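Side-chain contact in transcriptional repressor (Vibrio fischeri, PDB 3KV1), which probably represses transcription as a SorC-family regulator, binding DNA and, through the putative sugar-binding domain crystallised here, a carbohydrate effector: residues N33-E36 / Q37-Q40. Numbering follows the deposited sequence. Where two conformers were deposited one is given.
Sequences NTNE and QRKQ
The N-terminal first turn of helix 34-52 joins N33-E36 to Q37-Q40, with N33 as its N-cap. The side-chain OD1 of N33 caps the helix by accepting from E36 N at 2.9 Å, nearly straight at 172°. A chi1 of 59° turns the amide of N33 back over the helix end, where OD1 can reach that N-H. The regular i to i+4 backbone ladder begins with Q37 N to N33 O at 2.9 Å, and R38 N to T34 O at 2.8 Å is its shortest rung.

R38 and N35 are each modelled in two conformers; in the one given, R38 folds back along this turn because its chain bends at chi3, which sets one guanidinium face over T34 O, 4.1 Å above the plane. In this conformer NH1 of R38 lies 3.4 Å from the methyl CG2 of T34, the two side chains crossing at a slant, and N35 runs alongside R38 with its amide turned 54° from the guanidinium plane. One step further along the helix, E36 and the extended K39 point the same way, and OE2 of E36 and NZ of K39 form a long salt bridge of 4.0 Å.

Q37, the buried residue of the turn, faces the preceding loop: its OE1 accepts from Q31 N and its NE2 donates to L29 O, tying the helix start to the loop that follows strand 24-28. R38 meanwhile touches Q65 and N66 of helix 65-72, and S229 in the loop after strand 223-227.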
loop_
_atom_site.group_PDB
_atom_site.type_symbol
_atom_site.label_atom_id
_atom_site.label_comp_id
_atom_site.label_asym_id
_atom_site.label_seq_id
_atom_site.Cartn_x
_atom_site.Cartn_y
_atom_site.Cartn_z
ATOM N N ASN A 33 -17.572 -28.075 -2.012
ATOM C CA ASN A 33 -17.391 -27.201 -0.856
ATOM C C ASN A 33 -17.139 -25.799 -1.333
ATOM O O ASN A 33 -17.005 -25.559 -2.546
ATOM C CB ASN A 33 -16.257 -27.684 0.071
ATOM C CG ASN A 33 -14.906 -27.776 -0.644
ATOM O OD1 ASN A 33 -14.431 -26.796 -1.211
ATOM N ND2 ASN A 33 -14.284 -28.961 -0.609
ATOM N N THR A 34 -17.077 -24.874 -0.394
ATOM C CA THR A 34 -17.086 -23.478 -0.759
ATOM C C THR A 34 -15.769 -23.067 -1.415
ATOM O O THR A 34 -15.755 -22.223 -2.320
ATOM C CB THR A 34 -17.369 -22.587 0.468
ATOM O OG1 THR A 34 -18.622 -22.979 1.035
ATOM C CG2 THR A 34 -17.429 -21.124 0.065
ATOM N N ASN A 35 -14.664 -23.645 -0.946
ATOM C CA ASN A 35 -13.355 -23.348 -1.540
ATOM C C ASN A 35 -13.404 -23.676 -3.022
ATOM O O ASN A 35 -13.069 -22.842 -3.867
ATOM C CB ASN A 35 -12.233 -24.162 -0.883
ATOM C CG ASN A 35 -11.944 -23.734 0.548
ATOM O OD1 ASN A 35 -12.256 -22.625 0.957
ATOM N ND2 ASN A 35 -11.326 -24.624 1.312
ATOM N N GLU A 36 -13.840 -24.895 -3.329
ATOM C CA GLU A 36 -13.905 -25.363 -4.727
ATOM C C GLU A 36 -14.908 -24.527 -5.493
ATOM O O GLU A 36 -14.689 -24.180 -6.680
ATOM C CB GLU A 36 -14.251 -26.867 -4.820
ATOM C CG GLU A 36 -13.181 -27.790 -4.270
ATOM C CD GLU A 36 -11.818 -27.571 -4.927
ATOM O OE1 GLU A 36 -11.771 -27.175 -6.115
ATOM O OE2 GLU A 36 -10.786 -27.792 -4.255
ATOM N N GLN A 37 -16.021 -24.176 -4.849
ATOM C CA GLN A 37 -16.940 -23.295 -5.556
ATOM C C GLN A 37 -16.327 -21.943 -5.925
ATOM O O GLN A 37 -16.521 -21.469 -7.049
ATOM C CB GLN A 37 -18.233 -23.046 -4.765
ATOM C CG GLN A 37 -19.341 -22.455 -5.647
ATOM C CD GLN A 37 -19.909 -23.508 -6.594
ATOM O OE1 GLN A 37 -20.480 -24.490 -6.138
ATOM N NE2 GLN A 37 -19.753 -23.309 -7.906
ATOM N N ARG A 38 -15.611 -21.319 -4.984
ATOM C CA ARG A 38 -14.961 -20.019 -5.252
ATOM C C ARG A 38 -13.959 -20.106 -6.388
ATOM O O ARG A 38 -13.806 -19.159 -7.174
ATOM C CB ARG A 38 -14.239 -19.497 -4.012
ATOM C CG ARG A 38 -15.150 -18.843 -2.974
ATOM C CD ARG A 38 -14.300 -18.053 -1.974
ATOM N NE ARG A 38 -13.445 -18.927 -1.179
ATOM C CZ ARG A 38 -13.745 -19.350 0.042
ATOM N NH1 ARG A 38 -14.881 -18.970 0.608
ATOM N NH2 ARG A 38 -12.912 -20.153 0.695
ATOM N N LYS A 39 -13.256 -21.232 -6.465
ATOM C CA LYS A 39 -12.283 -21.425 -7.527
ATOM C C LYS A 39 -12.964 -21.470 -8.872
ATOM O O LYS A 39 -12.439 -20.938 -9.851
ATOM C CB LYS A 39 -11.539 -22.727 -7.340
ATOM C CG LYS A 39 -10.491 -22.635 -6.248
ATOM C CD LYS A 39 -9.831 -24.009 -6.066
ATOM C CE LYS A 39 -8.548 -23.916 -5.249
ATOM N NZ LYS A 39 -7.894 -25.262 -5.192
ATOM N N GLN A 40 -14.115 -22.148 -8.940
ATOM C CA GLN A 40 -14.750 -22.320 -10.244
ATOM C C GLN A 40 -15.419 -21.021 -10.702
ATOM O O GLN A 40 -15.439 -20.727 -11.895
ATOM C CB GLN A 40 -15.746 -23.490 -10.234
ATOM C CG GLN A 40 -15.077 -24.815 -10.100
ATOM C CD GLN A 40 -14.157 -25.073 -11.260
ATOM O OE1 GLN A 40 -14.546 -24.884 -12.409
ATOM N NE2 GLN A 40 -12.922 -25.472 -10.968
#